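Local coordinates for protein aminoglycoside N(3)-acetyltransferase (Enterobacter cloacae, PDB 6NP3) that catalyses transfer of an acetyl group from acetyl-CoA to the 3-amino group of 2-deoxystreptamine antibiotics such as gentamicin, and probably confers resistance to them, at residues 168-173 with 224-229; 220-225 with 260-265; 6-11 with 43-48. All blocks are in the same frame, centred on the assembly; numbering follows the deposited sequence. Where two conformers were deposited one is given.

Contact 1 of 3, residues 168-173 with 224-229; sequences TALHYA and ERIARD. With LLL ((2R,3R,4R,5R)-2-((1S,2S,3R,4S,6R)-4,6-diamino-3-((2R,3R,6S)-3-amino-6-(aminomethyl)-tetrahydro-2H-pyran-2-yloxy)-2-hydr oxycyclohexyloxy)-5-methyl-4-(methylamino)-tetrahydro-2H-pyran-3,5-diol), chain B.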
loop_
_atom_site.group_PDB
_atom_site.type_symbol
_atom_site.label_atom_id
_atom_site.label_comp_id
_atom_site.label_asym_id
_atom_site.label_seq_id
_atom_site.Cartn_x
_atom_site.Cartn_y
_atom_site.Cartn_z
ATOM N N THR A 168 1.430 3.970 -2.897
ATOM C CA THR A 168 2.007 2.664 -3.195
ATOM C C THR A 168 1.650 2.193 -4.588
ATOM O O THR A 168 2.449 1.507 -5.231
ATOM C CB THR A 168 1.486 1.645 -2.179
ATOM O OG1 THR A 168 1.583 2.192 -0.854
ATOM C CG2 THR A 168 2.205 0.349 -2.274
ATOM N N ALA A 169 0.450 2.505 -5.057
ATOM C CA ALA A 169 0.064 1.996 -6.355
ATOM C C ALA A 169 1.004 2.439 -7.464
ATOM O O ALA A 169 1.094 1.745 -8.488
ATOM C CB ALA A 169 -1.356 2.379 -6.706
ATOM N N LEU A 170 1.682 3.580 -7.311
ATOM C CA LEU A 170 2.621 4.016 -8.337
ATOM C C LEU A 170 3.829 3.099 -8.480
ATOM O O LEU A 170 4.512 3.176 -9.507
ATOM C CB LEU A 170 3.037 5.467 -8.116
ATOM C CG LEU A 170 2.044 6.492 -8.663
ATOM C CD1 LEU A 170 2.362 7.872 -8.156
ATOM C CD2 LEU A 170 2.061 6.446 -10.182
ATOM N N HIS A 171 4.118 2.241 -7.502
ATOM C CA HIS A 171 5.107 1.198 -7.758
ATOM C C HIS A 171 4.707 0.277 -8.903
ATOM O O HIS A 171 5.600 -0.343 -9.502
ATOM C CB HIS A 171 5.460 0.437 -6.479
ATOM C CG HIS A 171 6.088 1.295 -5.427
ATOM N ND1 HIS A 171 7.264 1.979 -5.634
ATOM C CD2 HIS A 171 5.720 1.568 -4.152
ATOM C CE1 HIS A 171 7.588 2.638 -4.536
ATOM N NE2 HIS A 171 6.667 2.405 -3.620
ATOM N N TYR A 172 3.418 0.156 -9.228
ATOM C CA TYR A 172 3.046 -0.607 -10.419
ATOM C C TYR A 172 3.582 0.071 -11.672
ATOM O O TYR A 172 4.078 -0.593 -12.590
ATOM C CB TYR A 172 1.520 -0.762 -10.470
ATOM C CG TYR A 172 1.049 -1.556 -11.661
ATOM C CD1 TYR A 172 0.962 -0.981 -12.908
ATOM C CD2 TYR A 172 0.728 -2.889 -11.555
ATOM C CE1 TYR A 172 0.586 -1.709 -14.025
ATOM C CE2 TYR A 172 0.321 -3.609 -12.660
ATOM C CZ TYR A 172 0.256 -3.015 -13.896
ATOM O OH TYR A 172 -0.121 -3.768 -14.998
ATOM N N ALA A 173 3.456 1.394 -11.740
ATOM C CA ALA A 173 3.978 2.106 -12.897
ATOM C C ALA A 173 5.469 1.861 -13.061
ATOM O O ALA A 173 5.973 1.716 -14.180
ATOM C CB ALA A 173 3.714 3.594 -12.766
ATOM N N GLU A 224 7.012 9.977 -5.480
ATOM C CA GLU A 224 6.761 11.338 -5.020
ATOM C C GLU A 224 6.783 12.328 -6.167
ATOM O O GLU A 224 5.939 13.232 -6.231
ATOM C CB GLU A 224 7.778 11.727 -3.946
ATOM C CG GLU A 224 7.584 13.140 -3.447
ATOM C CD GLU A 224 8.438 13.503 -2.251
ATOM O OE1 GLU A 224 9.053 12.611 -1.630
ATOM O OE2 GLU A 224 8.472 14.708 -1.930
ATOM N N ARG A 225 7.759 12.213 -7.056
ATOM C CA ARG A 225 7.844 13.167 -8.148
ATOM C C ARG A 225 6.654 13.040 -9.084
ATOM O O ARG A 225 6.119 14.052 -9.552
ATOM C CB ARG A 225 9.161 12.980 -8.892
ATOM C CG ARG A 225 10.398 13.255 -8.021
ATOM C CD ARG A 225 11.561 13.961 -8.791
ATOM N NE ARG A 225 11.029 15.097 -9.532
ATOM C CZ ARG A 225 11.188 15.300 -10.833
ATOM N NH1 ARG A 225 11.926 14.478 -11.568
ATOM N NH2 ARG A 225 10.622 16.353 -11.397
ATOM N N ILE A 226 6.240 11.806 -9.387
ATOM C CA ILE A 226 5.078 11.598 -10.246
ATOM C C ILE A 226 3.830 12.169 -9.590
ATOM O O ILE A 226 3.056 12.887 -10.227
ATOM C CB ILE A 226 4.898 10.105 -10.556
ATOM C CG1 ILE A 226 6.052 9.568 -11.399
ATOM C CG2 ILE A 226 3.562 9.873 -11.228
ATOM C CD1 ILE A 226 6.091 8.078 -11.409
ATOM N N ALA A 227 3.615 11.847 -8.315
ATOM C CA ALA A 227 2.378 12.248 -7.654
ATOM C C ALA A 227 2.292 13.763 -7.511
ATOM O O ALA A 227 1.219 14.349 -7.705
ATOM C CB ALA A 227 2.295 11.561 -6.298
ATOM N N ARG A 228 3.404 14.423 -7.189
ATOM C CA ARG A 228 3.377 15.882 -7.111
ATOM C C ARG A 228 2.993 16.495 -8.449
ATOM O O ARG A 228 2.176 17.424 -8.508
ATOM C CB ARG A 228 4.745 16.433 -6.698
ATOM C CG ARG A 228 5.072 16.405 -5.241
ATOM C CD ARG A 228 6.405 17.099 -4.928
ATOM N NE ARG A 228 6.873 16.709 -3.599
ATOM C CZ ARG A 228 6.319 17.124 -2.465
ATOM N NH1 ARG A 228 5.285 17.950 -2.495
ATOM N NH2 ARG A 228 6.798 16.715 -1.300
ATOM N N ASP A 229 3.618 16.030 -9.535
ATOM C CA ASP A 229 3.268 16.514 -10.866
ATOM C C ASP A 229 1.793 16.269 -11.146
ATOM O O ASP A 229 1.056 17.194 -11.510
ATOM C CB ASP A 229 4.146 15.835 -11.922
ATOM C CG ASP A 229 5.159 16.780 -12.546
ATOM O OD1 ASP A 229 5.121 17.995 -12.276
ATOM O OD2 ASP A 229 6.006 16.311 -13.329
HETATM C C11 LLL B . 9.674 5.019 1.972
HETATM O O11 LLL B . 8.666 4.354 1.167
HETATM C C21 LLL B . 8.988 6.189 2.674
HETATM N N21 LLL B . 7.782 5.668 3.308
HETATM C C31 LLL B . 8.529 7.189 1.679
HETATM C C41 LLL B . 9.744 7.704 0.923
HETATM C C51 LLL B . 10.444 6.510 0.284
HETATM O O51 LLL B . 10.779 5.554 1.252
HETATM C C61 LLL B . 11.726 6.948 -0.390
HETATM N N61 LLL B . 12.362 5.768 -0.973
HETATM C C12 LLL B . 8.149 0.240 0.405
HETATM N N12 LLL B . 8.219 -1.125 -0.100
HETATM C C22 LLL B . 7.815 1.230 -0.710
HETATM C C32 LLL B . 7.687 2.603 -0.079
HETATM N N32 LLL B . 7.341 3.579 -1.116
HETATM C C42 LLL B . 8.972 3.077 0.601
HETATM C C52 LLL B . 9.414 2.031 1.626
HETATM O O52 LLL B . 10.691 2.389 2.101
HETATM C C62 LLL B . 9.487 0.635 1.041
HETATM O O62 LLL B . 9.748 -0.273 2.096
HETATM C C13 LLL B . 10.845 -1.175 1.936
HETATM C C23 LLL B . 10.477 -2.441 2.705
HETATM O O23 LLL B . 9.233 -2.902 2.220
HETATM C C33 LLL B . 10.304 -2.135 4.204
HETATM N N33 LLL B . 10.061 -3.390 4.949
HETATM C C43 LLL B . 11.584 -1.440 4.713
HETATM O O43 LLL B . 12.609 -2.414 4.700
HETATM C C53 LLL B . 11.947 -0.254 3.813
HETATM O O53 LLL B . 12.069 -0.622 2.459
HETATM C C83 LLL B . 11.370 -0.908 6.136
HETATM C C93 LLL B . 8.837 -3.286 5.772
#
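Behind the aminoglycoside pocket of this antibiotic N-acetyltransferase, Leu170, in the 168-173 segment, meets Ile226 and Ala227 on helix 222-233. The contact is a small, buried apolar one, built of aliphatic methyls and with no hydrogen bond passing from one segment to the other. Leu170 uses both of its methyls. CD1 and CD2 straddle the branch methyl of Ile226, and Leu170 CD1 lies 3.9 Å from Ile226 CG2. The same CD1 also touches Ala227 CB at 4.1 Å. Ile226 can offer CG2 because its CG1 lies beside the backbone N (chi1 -66°), which turns the short branch to the neighbouring helix and sends the longer arm to another side, where Ile226 packs on Trp261. On the outer flank of helix 222-233, one turn is clasped by a salt bridge of 2.7 Å from Arg228 NH2 to Glu224 OE2. The carboxylate oxygen lies close to the guanidinium plane, whereas Arg228 NH2 comes on the anti side of that oxygen and 32° out of the carboxylate plane. A weaker bond from Arg228 NE reaches the same oxygen.

The next residue after Leu170 faces the substrate. His171 NE2 accepts a hydrogen bond of 2.8 Å from gentamicin N32, the amine that becomes acetylated, which lies at the edge of the imidazole and in its plane. His171 ND1 is bonded in turn to Glu174 OE2, a second-shell group that helps to fix the rotation of the ring. This carboxylate-imidazole-amine relay is consistent with the catalytic triad of the aminoglycoside 3-N-acetyltransferases.

Contact 2 of 3, residues 220-225 with 260-265; sequences PDAVER and EWLEAR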
loop_
_atom_site.group_PDB
_atom_site.type_symbol
_atom_site.label_atom_id
_atom_site.label_comp_id
_atom_site.label_asym_id
_atom_site.label_seq_id
_atom_site.Cartn_x
_atom_site.Cartn_y
_atom_site.Cartn_z
ATOM N N PRO A 220 13.642 12.825 -3.060
ATOM C CA PRO A 220 12.343 12.285 -3.493
ATOM C C PRO A 220 12.514 11.130 -4.466
ATOM O O PRO A 220 13.354 11.196 -5.366
ATOM C CB PRO A 220 11.688 13.466 -4.212
ATOM C CG PRO A 220 12.848 14.257 -4.747
ATOM C CD PRO A 220 13.953 14.108 -3.712
ATOM N N ASP A 221 11.736 10.074 -4.271
ATOM C CA ASP A 221 11.698 8.967 -5.211
ATOM C C ASP A 221 10.772 9.306 -6.380
ATOM O O ASP A 221 10.214 10.404 -6.478
ATOM C CB ASP A 221 11.329 7.672 -4.486
ATOM C CG ASP A 221 9.854 7.577 -4.131
ATOM O OD1 ASP A 221 9.211 8.604 -3.795
ATOM O OD2 ASP A 221 9.368 6.420 -4.159
ATOM N N ALA A 222 10.651 8.365 -7.316
ATOM C CA ALA A 222 9.828 8.608 -8.486
ATOM C C ALA A 222 8.354 8.678 -8.109
ATOM O O ALA A 222 7.610 9.446 -8.717
ATOM C CB ALA A 222 10.045 7.538 -9.547
ATOM N N VAL A 223 7.900 7.862 -7.152
ATOM C CA VAL A 223 6.503 7.948 -6.715
ATOM C C VAL A 223 6.167 9.380 -6.322
ATOM O O VAL A 223 5.152 9.951 -6.746
ATOM C CB VAL A 223 6.257 6.983 -5.543
ATOM C CG1 VAL A 223 4.883 7.225 -4.913
ATOM C CG2 VAL A 223 6.387 5.580 -6.012
ATOM N N GLU A 224 7.012 9.977 -5.480
ATOM C CA GLU A 224 6.761 11.338 -5.020
ATOM C C GLU A 224 6.783 12.328 -6.167
ATOM O O GLU A 224 5.939 13.232 -6.231
ATOM C CB GLU A 224 7.778 11.727 -3.946
ATOM C CG GLU A 224 7.584 13.140 -3.447
ATOM C CD GLU A 224 8.438 13.503 -2.251
ATOM O OE1 GLU A 224 9.053 12.611 -1.630
ATOM O OE2 GLU A 224 8.472 14.708 -1.930
ATOM N N ARG A 225 7.759 12.213 -7.056
ATOM C CA ARG A 225 7.844 13.167 -8.148
ATOM C C ARG A 225 6.654 13.040 -9.084
ATOM O O ARG A 225 6.119 14.052 -9.552
ATOM C CB ARG A 225 9.161 12.980 -8.892
ATOM C CG ARG A 225 10.398 13.255 -8.021
ATOM C CD ARG A 225 11.561 13.961 -8.791
ATOM N NE ARG A 225 11.029 15.097 -9.532
ATOM C CZ ARG A 225 11.188 15.300 -10.833
ATOM N NH1 ARG A 225 11.926 14.478 -11.568
ATOM N NH2 ARG A 225 10.622 16.353 -11.397
ATOM N N GLU A 260 3.464 6.989 -18.306
ATOM C CA GLU A 260 3.809 7.985 -19.317
ATOM C C GLU A 260 4.920 8.908 -18.825
ATOM O O GLU A 260 5.821 9.273 -19.595
ATOM C CB GLU A 260 2.564 8.784 -19.706
ATOM C CG GLU A 260 1.501 7.964 -20.373
ATOM C CD GLU A 260 0.209 8.723 -20.625
ATOM O OE1 GLU A 260 0.201 9.967 -20.550
ATOM O OE2 GLU A 260 -0.813 8.062 -20.903
ATOM N N TRP A 261 4.874 9.305 -17.559
ATOM C CA TRP A 261 5.834 10.250 -17.001
ATOM C C TRP A 261 7.233 9.657 -17.038
ATOM O O TRP A 261 8.191 10.308 -17.482
ATOM C CB TRP A 261 5.412 10.570 -15.566
ATOM C CG TRP A 261 6.120 11.652 -14.843
ATOM C CD1 TRP A 261 5.670 12.929 -14.669
ATOM C CD2 TRP A 261 7.355 11.559 -14.125
ATOM N NE1 TRP A 261 6.554 13.644 -13.906
ATOM C CE2 TRP A 261 7.602 12.829 -13.564
ATOM C CE3 TRP A 261 8.290 10.534 -13.916
ATOM C CZ2 TRP A 261 8.726 13.096 -12.795
ATOM C CZ3 TRP A 261 9.405 10.803 -13.151
ATOM C CH2 TRP A 261 9.616 12.076 -12.608
ATOM N N LEU A 262 7.371 8.412 -16.576
ATOM C CA LEU A 262 8.652 7.726 -16.601
ATOM C C LEU A 262 9.139 7.513 -18.027
ATOM O O LEU A 262 10.318 7.744 -18.329
ATOM C CB LEU A 262 8.546 6.384 -15.879
ATOM C CG LEU A 262 8.399 6.501 -14.365
ATOM C CD1 LEU A 262 7.906 5.185 -13.793
ATOM C CD2 LEU A 262 9.693 6.953 -13.688
ATOM N N GLU A 263 8.264 7.063 -18.925
ATOM C CA GLU A 263 8.698 6.740 -20.289
ATOM C C GLU A 263 9.043 7.982 -21.105
ATOM O O GLU A 263 9.888 7.913 -22.010
ATOM C CB GLU A 263 7.634 5.900 -20.995
ATOM C CG GLU A 263 7.586 4.500 -20.382
ATOM C CD GLU A 263 6.506 3.550 -20.878
ATOM O OE1 GLU A 263 5.691 3.913 -21.743
ATOM O OE2 GLU A 263 6.455 2.405 -20.358
ATOM N N ALA A 264 8.457 9.129 -20.752
ATOM C CA ALA A 264 8.818 10.380 -21.405
ATOM C C ALA A 264 10.193 10.864 -20.966
ATOM O O ALA A 264 10.862 11.591 -21.714
ATOM C CB ALA A 264 7.770 11.462 -21.114
ATOM N N ARG A 265 10.645 10.472 -19.779
ATOM C CA ARG A 265 11.872 11.019 -19.212
ATOM C C ARG A 265 13.076 10.110 -19.348
ATOM O O ARG A 265 14.209 10.591 -19.213
ATOM C CB ARG A 265 11.696 11.342 -17.727
ATOM C CG ARG A 265 10.879 12.557 -17.512
ATOM C CD ARG A 265 10.375 12.717 -16.106
ATOM N NE ARG A 265 9.660 13.989 -16.003
ATOM C CZ ARG A 265 8.495 14.253 -16.589
ATOM N NH1 ARG A 265 7.939 15.446 -16.442
ATOM N NH2 ARG A 265 7.876 13.338 -17.322
#
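Trp261 swings its CG anti to the backbone N (chi1 -172°), which carries the indole off helix 251-265 toward helix 222-233, while Arg225 folds at chi2 and again at chi3 (48°) so that its guanidinium turns back across the end of that ring. The two side chains cross at about a right angle, with their planes 67° apart. The benzo edge of the indole, at CZ2 and CH2, points into one face of the guanidinium, and Arg225 NH1 comes within 3.5 Å of Trp261 CH2. Seen from the ring, the arginine sits at the rim close to the indole plane, so this is an edge approach and not a cation placed over an aromatic face. The root of the same arginine helps, since Arg225 CB lies 3.9 Å from Trp261 CZ2.

Arg265 lies over one face of the indole, with NE 3.4 Å above the ring plane and offset toward its rim. The guanidinium is steadied there by Arg265 NH2, which donates to Trp261 O at 3.1 Å, one helical turn back. Arg225 NH1 and Arg265 NE are 5.0 Å apart; on the Arg265 side the charge may be partly offset by Asp229, a long, weak ion-pair partner, whose OD2 also accepts from Trp261 NE1.

Deeper in, Leu262 CD2 rests on Ala222 CB at 4.2 Å. The start of helix 222-233 is set by Asp221, which follows Pro220, itself preceded by a cis peptide bond. Asp221 OD1 accepts from Glu224 N at 3.1 Å, from above the carboxylate plane. An aspartate side chain accepting from the N-H three residues on is the classic N-cap of a helix start, here on a helix whose first turn packs against the C-terminal helix 251-265.

Contact 3 of 3, residues 6-11 with 43-48; sequences SELVRQ and VDALIE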
loop_
_atom_site.group_PDB
_atom_site.type_symbol
_atom_site.label_atom_id
_atom_site.label_comp_id
_atom_site.label_asym_id
_atom_site.label_seq_id
_atom_site.Cartn_x
_atom_site.Cartn_y
_atom_site.Cartn_z
ATOM N N SER A 6 -19.764 9.179 12.668
ATOM C CA SER A 6 -20.731 9.814 11.781
ATOM C C SER A 6 -20.133 11.014 11.058
ATOM O O SER A 6 -20.376 11.211 9.862
ATOM C CB SER A 6 -21.968 10.247 12.574
ATOM O OG SER A 6 -22.823 11.082 11.807
ATOM N N GLU A 7 -19.393 11.861 11.771
ATOM C CA GLU A 7 -18.803 13.029 11.124
ATOM C C GLU A 7 -17.823 12.605 10.035
ATOM O O GLU A 7 -17.815 13.167 8.931
ATOM C CB GLU A 7 -18.073 13.878 12.160
ATOM C CG GLU A 7 -18.976 14.669 13.108
ATOM C CD GLU A 7 -18.197 15.367 14.207
ATOM O OE1 GLU A 7 -17.412 14.704 14.911
ATOM O OE2 GLU A 7 -18.370 16.590 14.367
ATOM N N LEU A 8 -16.992 11.606 10.334
ATOM C CA LEU A 8 -16.048 11.124 9.333
ATOM C C LEU A 8 -16.764 10.568 8.115
ATOM O O LEU A 8 -16.332 10.805 6.977
ATOM C CB LEU A 8 -15.136 10.074 9.940
ATOM C CG LEU A 8 -14.273 10.555 11.099
ATOM C CD1 LEU A 8 -13.479 9.400 11.672
ATOM C CD2 LEU A 8 -13.321 11.666 10.696
ATOM N N VAL A 9 -17.836 9.803 8.321
ATOM C CA VAL A 9 -18.561 9.243 7.191
ATOM C C VAL A 9 -19.097 10.350 6.292
ATOM O O VAL A 9 -19.050 10.250 5.061
ATOM C CB VAL A 9 -19.671 8.291 7.679
ATOM C CG1 VAL A 9 -20.496 7.876 6.507
ATOM C CG2 VAL A 9 -19.060 7.095 8.360
ATOM N N ARG A 10 -19.675 11.398 6.890
ATOM C CA ARG A 10 -20.209 12.476 6.072
ATOM C C ARG A 10 -19.089 13.187 5.331
ATOM O O ARG A 10 -19.266 13.594 4.181
ATOM C CB ARG A 10 -21.027 13.457 6.916
ATOM C CG ARG A 10 -22.156 12.809 7.712
ATOM C CD ARG A 10 -23.044 11.911 6.863
ATOM N NE ARG A 10 -23.847 12.642 5.882
ATOM C CZ ARG A 10 -24.506 12.070 4.883
ATOM N NH1 ARG A 10 -24.456 10.756 4.716
ATOM N NH2 ARG A 10 -25.206 12.813 4.041
ATOM N N GLN A 11 -17.939 13.380 5.984
ATOM C CA GLN A 11 -16.791 13.968 5.294
ATOM C C GLN A 11 -16.308 13.097 4.131
ATOM O O GLN A 11 -15.938 13.621 3.072
ATOM C CB GLN A 11 -15.645 14.176 6.276
ATOM C CG GLN A 11 -15.828 15.316 7.243
ATOM C CD GLN A 11 -14.742 15.361 8.274
ATOM O OE1 GLN A 11 -14.294 14.335 8.746
ATOM N NE2 GLN A 11 -14.295 16.558 8.621
ATOM N N VAL A 43 -11.318 3.512 10.884
ATOM C CA VAL A 43 -11.541 2.241 10.196
ATOM C C VAL A 43 -13.041 1.986 10.033
ATOM O O VAL A 43 -13.522 1.629 8.947
ATOM C CB VAL A 43 -10.848 1.096 10.959
ATOM C CG1 VAL A 43 -11.187 -0.240 10.352
ATOM C CG2 VAL A 43 -9.367 1.286 10.980
ATOM N N ASP A 44 -13.806 2.143 11.123
ATOM C CA ASP A 44 -15.253 1.941 11.054
ATOM C C ASP A 44 -15.893 2.894 10.061
ATOM O O ASP A 44 -16.823 2.525 9.335
ATOM C CB ASP A 44 -15.902 2.125 12.432
ATOM C CG ASP A 44 -15.480 1.071 13.433
ATOM O OD1 ASP A 44 -15.048 -0.031 13.039
ATOM O OD2 ASP A 44 -15.629 1.334 14.646
ATOM N N ALA A 45 -15.441 4.141 10.043
ATOM C CA ALA A 45 -16.010 5.108 9.114
ATOM C C ALA A 45 -15.718 4.727 7.663
ATOM O O ALA A 45 -16.592 4.858 6.800
ATOM C CB ALA A 45 -15.435 6.490 9.405
ATOM N N LEU A 46 -14.498 4.267 7.372
ATOM C CA LEU A 46 -14.165 3.840 6.017
ATOM C C LEU A 46 -15.039 2.677 5.568
ATOM O O LEU A 46 -15.531 2.652 4.431
ATOM C CB LEU A 46 -12.689 3.446 5.950
ATOM C CG LEU A 46 -11.643 4.536 6.177
ATOM C CD1 LEU A 46 -10.275 3.939 6.392
ATOM C CD2 LEU A 46 -11.661 5.470 4.974
ATOM N N ILE A 47 -15.219 1.693 6.445
ATOM C CA ILE A 47 -16.041 0.538 6.135
ATOM C C ILE A 47 -17.479 0.956 5.897
ATOM O O ILE A 47 -18.129 0.475 4.963
ATOM C CB ILE A 47 -15.903 -0.494 7.268
ATOM C CG1 ILE A 47 -14.480 -1.054 7.283
ATOM C CG2 ILE A 47 -16.929 -1.601 7.143
ATOM C CD1 ILE A 47 -14.168 -1.907 8.482
ATOM N N GLU A 48 -17.992 1.869 6.713
ATOM C CA GLU A 48 -19.358 2.328 6.519
ATOM C C GLU A 48 -19.495 3.117 5.221
ATOM O O GLU A 48 -20.491 2.993 4.502
ATOM C CB GLU A 48 -19.758 3.190 7.711
ATOM C CG GLU A 48 -21.178 3.669 7.623
ATOM C CD GLU A 48 -21.710 4.187 8.938
ATOM O OE1 GLU A 48 -22.390 5.226 8.919
ATOM O OE2 GLU A 48 -21.444 3.554 9.973
#
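Glu48 N donates to Asp44 O at 2.9 Å, the regular bond of a helical turn, and from this turn the Glu48 side chain stretches across Val9 of the neighbouring helix. Its CG is anti to the backbone N (chi1 -178°) and the chain runs on extended, which lays CB, CG and CD along the valine methyl before the carboxylate is reached. Val9 and Glu48 cross at about a right angle, and Glu48 OE1 lies 3.9 Å from Val9 CG2. The contact at this end is van der Waals, while Glu48 OE2 has Lys5 as a long, weak ion-pair partner.

Segments 6-11 and 43-48, of helices 5-15 and 39-50, cross at -45°, with a closest approach of their axes of 8.6 Å. Helix 39-50 is the longer helix in the connection between the neighbouring parallel strands 22-27 and 55-59, a beta-alpha-beta crossover, and the N-terminal helix 5-15 packs on it. The small side chain of Ala45 permits this approach: its CA is 5.2 Å from Val9 CA.

Ala45 CB presses against two successive residues of helix 5-15, at 3.6 Å from Leu8 CB and 3.8 Å from Val9 CG2. That valine methyl also reaches the backbone, lying 3.7 Å from Ala45 O. Leu46 points its CB away from segment 6-11 and packs on Ile56 of the sheet, and Leu8 is backed by Trp3 and Leu35.

Contact 3 comes first along the chain and closes before the other two open. Contacts 1 and 2 form one continuous cluster, their centres 7 Å apart: they share Glu224 and Arg225, and helix 222-233 is used by both, and packs with helices 170-176 and 251-265 in a three-helix cluster. Packing of Val223 on His171, and of Ile226 on Trp261, ties the pair together, so the helix bearing the substrate-facing histidine is joined to the last helix both directly and by way of helix 222-233. Contact 3 lies far off, its centre about 27 Å from that of contact 1 and 33 Å from that of contact 2, where the N-terminal helix packs on a crossover helix of the mixed sheet.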